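Local atomic coordinates of putative cytoplasmic protein (Salmonella typhimurium, PDB entry 2GK3), a protein that is of unknown function but assembles as a hexamer and belongs to the class I glutamine amidotransferase-like family. Residues Phe130-Ala135 with Met152-Arg158; Phe186-Ala192 with Ile204-Leu209. All blocks are in the same frame, centred on the assembly; numbering follows the deposited sequence.

Contact 1 of 2, residues Phe130-Ala135 with Met152-Arg158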
loop_
_atom_site.group_PDB
_atom_site.type_symbol
_atom_site.label_atom_id
_atom_site.label_comp_id
_atom_site.label_asym_id
_atom_site.label_seq_id
_atom_site.Cartn_x
_atom_site.Cartn_y
_atom_site.Cartn_z
ATOM N N PHE E 130 13.573 20.462 4.452
ATOM C CA PHE E 130 12.875 21.679 4.875
ATOM C C PHE E 130 11.435 21.350 5.265
ATOM O O PHE E 130 11.215 20.599 6.239
ATOM C CB PHE E 130 13.025 22.790 3.819
ATOM C CG PHE E 130 14.469 23.178 3.583
ATOM C CD1 PHE E 130 15.196 23.826 4.580
ATOM C CD2 PHE E 130 15.118 22.830 2.388
ATOM C CE1 PHE E 130 16.565 24.150 4.383
ATOM C CE2 PHE E 130 16.473 23.140 2.180
ATOM C CZ PHE E 130 17.200 23.794 3.169
HETATM N N MSE E 131 10.447 21.876 4.544
HETATM C CA MSE E 131 9.086 21.362 4.758
HETATM C C MSE E 131 8.800 20.253 3.766
HETATM O O MSE E 131 8.316 19.198 4.142
HETATM C CB MSE E 131 8.012 22.474 4.705
HETATM C CG MSE E 131 8.075 23.412 5.879
HETATM SE SE MSE E 131 7.676 22.455 7.588
HETATM C CE MSE E 131 5.914 23.300 7.928
ATOM N N GLY E 132 9.112 20.504 2.498
ATOM C CA GLY E 132 9.005 19.510 1.445
ATOM C C GLY E 132 7.602 19.141 1.014
ATOM O O GLY E 132 6.625 19.847 1.308
ATOM N N ILE E 133 7.505 18.020 0.309
ATOM C CA ILE E 133 6.224 17.575 -0.246
ATOM C C ILE E 133 5.204 17.275 0.853
ATOM O O ILE E 133 5.492 16.535 1.811
ATOM C CB ILE E 133 6.348 16.374 -1.262
ATOM C CG1 ILE E 133 5.013 16.224 -2.030
ATOM C CG2 ILE E 133 6.825 15.083 -0.547
ATOM C CD1 ILE E 133 5.052 15.382 -3.261
ATOM N N GLU E 134 4.023 17.875 0.700
ATOM C CA GLU E 134 2.978 17.851 1.724
ATOM C C GLU E 134 3.457 18.272 3.133
ATOM O O GLU E 134 2.811 17.952 4.123
ATOM C CB GLU E 134 2.297 16.480 1.768
ATOM C CG GLU E 134 1.579 16.050 0.469
ATOM C CD GLU E 134 0.874 14.698 0.617
ATOM O OE1 GLU E 134 0.741 13.969 -0.408
ATOM O OE2 GLU E 134 0.461 14.351 1.769
ATOM N N ALA E 135 4.574 18.992 3.214
ATOM C CA ALA E 135 5.160 19.450 4.504
ATOM C C ALA E 135 5.613 18.290 5.421
ATOM O O ALA E 135 5.681 18.438 6.642
ATOM C CB ALA E 135 4.196 20.418 5.247
HETATM N N MSE E 152 11.454 28.760 7.305
HETATM C CA MSE E 152 10.685 27.947 6.379
HETATM C C MSE E 152 9.242 28.435 6.210
HETATM O O MSE E 152 8.777 29.290 6.966
HETATM C CB MSE E 152 10.687 26.493 6.857
HETATM C CG MSE E 152 11.811 25.630 6.240
HETATM SE SE MSE E 152 12.283 24.223 7.447
HETATM C CE MSE E 152 10.700 23.248 7.384
ATOM N N LEU E 153 8.535 27.874 5.233
ATOM C CA LEU E 153 7.089 28.137 5.078
ATOM C C LEU E 153 6.273 27.291 6.067
ATOM O O LEU E 153 6.821 26.421 6.737
ATOM C CB LEU E 153 6.630 27.889 3.629
ATOM C CG LEU E 153 7.396 28.579 2.487
ATOM C CD1 LEU E 153 6.720 28.314 1.130
ATOM C CD2 LEU E 153 7.560 30.085 2.704
ATOM N N ASP E 154 4.979 27.572 6.172
ATOM C CA ASP E 154 4.076 26.829 7.065
ATOM C C ASP E 154 3.432 25.583 6.445
ATOM O O ASP E 154 2.823 24.789 7.147
ATOM C CB ASP E 154 2.984 27.757 7.609
ATOM C CG ASP E 154 3.551 28.869 8.468
ATOM O OD1 ASP E 154 4.443 28.582 9.316
ATOM O OD2 ASP E 154 3.116 30.035 8.290
ATOM N N GLY E 155 3.569 25.401 5.147
ATOM C CA GLY E 155 3.119 24.176 4.500
ATOM C C GLY E 155 4.147 23.688 3.493
ATOM O O GLY E 155 5.354 23.971 3.608
ATOM N N ASP E 156 3.654 22.940 2.512
ATOM C CA ASP E 156 4.448 22.459 1.391
ATOM C C ASP E 156 5.146 23.652 0.754
ATOM O O ASP E 156 4.501 24.662 0.417
ATOM C CB ASP E 156 3.521 21.758 0.383
ATOM C CG ASP E 156 4.276 21.057 -0.732
ATOM O OD1 ASP E 156 5.314 21.587 -1.201
ATOM O OD2 ASP E 156 3.793 19.974 -1.152
ATOM N N ASP E 157 6.465 23.518 0.593
ATOM C CA ASP E 157 7.343 24.637 0.259
ATOM C C ASP E 157 8.059 24.458 -1.083
ATOM O O ASP E 157 8.991 25.201 -1.400
ATOM C CB ASP E 157 8.345 24.892 1.407
ATOM C CG ASP E 157 9.314 23.740 1.619
ATOM O OD1 ASP E 157 9.206 22.711 0.902
ATOM O OD2 ASP E 157 10.207 23.866 2.490
ATOM N N ARG E 158 7.628 23.451 -1.843
ATOM C CA ARG E 158 8.164 23.167 -3.158
ATOM C C ARG E 158 7.764 24.266 -4.140
ATOM O O ARG E 158 6.619 24.741 -4.144
ATOM C CB ARG E 158 7.585 21.858 -3.726
ATOM C CG ARG E 158 8.061 20.569 -3.108
ATOM C CD ARG E 158 7.249 19.376 -3.660
ATOM N NE ARG E 158 5.801 19.529 -3.453
ATOM C CZ ARG E 158 4.852 19.378 -4.382
ATOM N NH1 ARG E 158 5.148 19.021 -5.627
ATOM N NH2 ARG E 158 3.584 19.530 -4.045
#
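Two loops on either side of the short strand 150-151 meet here, and carboxylates of the 152-158 loop, Asp157 and Asp156, take up backbone N-H groups of the 130-135 loop. Asp157 spans two successive amides: OD2 accepts from Met131 N at 2.9 Å and OD1 from Gly132 N at 2.7 Å, both donors standing well above the carboxylate plane. Its chi1 of 65° sets CG between its own N and carbonyl carbon, which turns the carboxylate onto the opposite chain. Asp156 reaches further along the same loop, where OD2 accepts from Glu134 N at 2.8 Å, again from above the plane.

That carboxylate closes an Asx turn at the start of strand 158-161, its OD1 accepting from Arg158 N at 3.0 Å in a straight bond of 167°. The Arg158 guanidinium grips the same group side-on through NE and NH2, with the salt-bridge contact NH2 to OD2 at 2.9 Å. OD2 therefore serves three donors, which would probably stabilise its negative charge. Ile133 lays CG1 over one guanidinium face, off toward the rim, and Tyr127 makes a cation-pi contact with the arginine.

At the other end two selenomethionines carry the contact. The selenium of Met152 lies at the edge of the Phe130 ring, 5.5 Å from its centroid, a Met-aromatic contact, while Met131 bends its own chain against the backbone carbonyl oxygens of Leu153, Asp154 and Gly155, CE standing 3.5 Å from Asp154 O. The 130-135 loop also reaches the hexamer interface: Glu134 forms a salt bridge with Lys136 of a second subunit, and Ile133 packs on Phe33 of a third and Tyr30 of a fourth.

Contact 2 of 2, residues Phe186-Ala192 with Ile204-Leu209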
loop_
_atom_site.group_PDB
_atom_site.type_symbol
_atom_site.label_atom_id
_atom_site.label_comp_id
_atom_site.label_asym_id
_atom_site.label_seq_id
_atom_site.Cartn_x
_atom_site.Cartn_y
_atom_site.Cartn_z
ATOM N N PHE E 186 17.712 24.424 -12.952
ATOM C CA PHE E 186 17.137 23.565 -11.918
ATOM C C PHE E 186 15.666 23.445 -12.186
ATOM O O PHE E 186 15.058 24.387 -12.708
ATOM C CB PHE E 186 17.331 24.174 -10.532
ATOM C CG PHE E 186 18.749 24.299 -10.147
ATOM C CD1 PHE E 186 19.516 25.369 -10.619
ATOM C CD2 PHE E 186 19.345 23.319 -9.353
ATOM C CE1 PHE E 186 20.859 25.473 -10.314
ATOM C CE2 PHE E 186 20.688 23.401 -9.036
ATOM C CZ PHE E 186 21.456 24.478 -9.514
ATOM N N LEU E 187 15.082 22.303 -11.824
ATOM C CA LEU E 187 13.680 22.040 -12.147
ATOM C C LEU E 187 12.741 22.270 -10.950
ATOM O O LEU E 187 11.551 21.939 -10.986
ATOM C CB LEU E 187 13.541 20.649 -12.782
ATOM C CG LEU E 187 13.585 20.504 -14.331
ATOM C CD1 LEU E 187 14.329 21.586 -15.102
ATOM C CD2 LEU E 187 14.096 19.173 -14.758
ATOM N N GLY E 188 13.284 22.876 -9.897
ATOM C CA GLY E 188 12.540 23.041 -8.659
ATOM C C GLY E 188 13.430 23.334 -7.475
ATOM O O GLY E 188 14.649 23.191 -7.555
ATOM N N TYR E 189 12.807 23.771 -6.380
ATOM C CA TYR E 189 13.513 24.118 -5.154
ATOM C C TYR E 189 12.525 24.250 -3.999
ATOM O O TYR E 189 11.313 24.366 -4.225
ATOM C CB TYR E 189 14.343 25.409 -5.326
ATOM C CG TYR E 189 13.524 26.672 -5.600
ATOM C CD1 TYR E 189 13.236 27.569 -4.570
ATOM C CD2 TYR E 189 13.073 26.971 -6.885
ATOM C CE1 TYR E 189 12.512 28.737 -4.805
ATOM C CE2 TYR E 189 12.348 28.140 -7.145
ATOM C CZ TYR E 189 12.068 29.020 -6.098
ATOM O OH TYR E 189 11.329 30.161 -6.333
ATOM N N ASN E 190 13.055 24.207 -2.776
ATOM C CA ASN E 190 12.300 24.535 -1.570
ATOM C C ASN E 190 12.364 26.040 -1.329
ATOM O O ASN E 190 13.460 26.622 -1.265
ATOM C CB ASN E 190 12.875 23.815 -0.354
ATOM C CG ASN E 190 12.727 22.309 -0.429
ATOM O OD1 ASN E 190 13.688 21.605 -0.736
ATOM N ND2 ASN E 190 11.535 21.807 -0.142
ATOM N N GLN E 191 11.195 26.668 -1.204
ATOM C CA GLN E 191 11.126 28.110 -0.959
ATOM C C GLN E 191 11.288 28.447 0.510
ATOM O O GLN E 191 10.526 27.994 1.347
ATOM C CB GLN E 191 9.800 28.692 -1.445
ATOM C CG GLN E 191 9.722 30.215 -1.307
ATOM C CD GLN E 191 8.487 30.780 -1.947
ATOM O OE1 GLN E 191 7.369 30.445 -1.569
ATOM N NE2 GLN E 191 8.678 31.634 -2.933
ATOM N N ALA E 192 12.281 29.264 0.823
ATOM C CA ALA E 192 12.474 29.705 2.200
ATOM C C ALA E 192 12.834 31.205 2.199
ATOM O O ALA E 192 13.040 31.795 1.149
ATOM C CB ALA E 192 13.538 28.866 2.893
ATOM N N ILE E 204 17.442 31.833 -6.947
ATOM C CA ILE E 204 16.770 31.069 -7.958
ATOM C C ILE E 204 15.373 31.678 -7.974
ATOM O O ILE E 204 14.754 31.778 -6.919
ATOM C CB ILE E 204 16.789 29.551 -7.550
ATOM C CG1 ILE E 204 16.301 28.641 -8.682
ATOM C CG2 ILE E 204 16.059 29.295 -6.204
ATOM C CD1 ILE E 204 16.491 27.135 -8.381
ATOM N N ASN E 205 14.908 32.162 -9.128
ATOM C CA ASN E 205 13.563 32.782 -9.230
ATOM C C ASN E 205 13.417 33.912 -8.203
ATOM O O ASN E 205 12.345 34.147 -7.635
ATOM C CB ASN E 205 12.487 31.709 -9.034
ATOM C CG ASN E 205 11.088 32.177 -9.409
ATOM O OD1 ASN E 205 10.908 33.018 -10.302
ATOM N ND2 ASN E 205 10.076 31.603 -8.733
ATOM N N ASN E 206 14.535 34.589 -7.954
ATOM C CA ASN E 206 14.635 35.626 -6.933
ATOM C C ASN E 206 14.461 35.145 -5.476
ATOM O O ASN E 206 14.491 35.958 -4.553
ATOM C CB ASN E 206 13.725 36.832 -7.267
ATOM C CG ASN E 206 14.047 37.446 -8.638
ATOM O OD1 ASN E 206 15.190 37.800 -8.926
ATOM N ND2 ASN E 206 13.041 37.547 -9.486
ATOM N N ASP E 207 14.304 33.840 -5.262
ATOM C CA ASP E 207 14.284 33.300 -3.889
ATOM C C ASP E 207 15.713 32.887 -3.517
ATOM O O ASP E 207 16.533 32.658 -4.398
ATOM C CB ASP E 207 13.358 32.092 -3.768
ATOM C CG ASP E 207 11.886 32.461 -3.753
ATOM O OD1 ASP E 207 11.479 33.382 -3.004
ATOM O OD2 ASP E 207 11.121 31.785 -4.477
ATOM N N PRO E 208 16.018 32.797 -2.209
ATOM C CA PRO E 208 17.386 32.362 -1.891
ATOM C C PRO E 208 17.639 30.930 -2.389
ATOM O O PRO E 208 16.698 30.100 -2.422
ATOM C CB PRO E 208 17.444 32.426 -0.359
ATOM C CG PRO E 208 16.068 32.561 0.107
ATOM C CD PRO E 208 15.204 33.049 -1.004
ATOM N N LEU E 209 18.881 30.665 -2.803
ATOM C CA LEU E 209 19.291 29.313 -3.210
ATOM C C LEU E 209 20.456 28.786 -2.358
ATOM O O LEU E 209 20.419 27.648 -1.871
ATOM C CB LEU E 209 19.632 29.250 -4.709
ATOM C CG LEU E 209 20.242 27.947 -5.258
ATOM C CD1 LEU E 209 19.293 26.765 -5.107
ATOM C CD2 LEU E 209 20.652 28.101 -6.724
HETATM O O HOH W 1 14.179 29.338 -1.334
#
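Ile204 fills the middle of this contact, set between Tyr189 and Phe186. Its CG2 sits over the centre of the Tyr189 ring, 3.6 Å from the centroid and only 8° off the ring normal, a clear CH-pi contact. The other branch, with CG1 anti to the backbone N (chi1 -170°), runs on so that CD1 reaches the CD2 side of the same ring and lies 3.8 Å from Phe186 CB. Beyond it, Leu209 touches the Phe186 ring loosely through CD2, and Phe223 of strand 218-223 packs against both of these residues. Ala167 of strand 164-169 touches them as well.

Following the tyrosine outward leads to the polar edge. Tyr189 OH donates to Asp207 OD2 in a very short bond of 2.5 Å, with the oxygen near the ring plane and the carboxylate turned obliquely to the ring. The same hydroxyl accepts from Asn205 ND2 at 3.1 Å, close to the amide plane of the asparagine. Gln191 comes to Asp207 with an extended chain and its amide perpendicular to the carboxylate; NE2 bonds OD2 at 2.9 Å, on the syn side but 32° out of plane, and only weakly OD1. Two donors thus hold OD2 and would be expected to fix the carboxylate's rotation.

Where the backbones stand too far apart for direct bonding, one water takes over, donating to Asn190 O and Pro208 O and accepting from Ala192 N. Next to it, the Pro208 ring edge, CG and CD, rests on Ala192 O. Asn205 and Asn206 are the corner residues of a type I' turn running from Ile204 to Asp207, the tight two-residue connection of a beta hairpin between strands 199-204 and 207-215, and the side chains of strand 185-194 pack across that hairpin end.

In the fold
Contact 1 closes before contact 2 opens along the chain, yet their centres lie only 13 Å apart and the two touch directly. Strand 185-194 is the common element: it presents Tyr189 and Gln191 to the hairpin in contact 2, while Asn190, whose CB points away from that hairpin, gives ND2 to Asp157 OD1 at 2.7 Å. Backbone joins them too, Asp157 O lying 2.7 Å from Gln191 N in a probable hydrogen bond, and Leu153 packs on Gln191 O. Contact 1 also faces neighbouring subunits, whereas contact 2 lies mostly within the subunit. No ligand marks a functional site at either one.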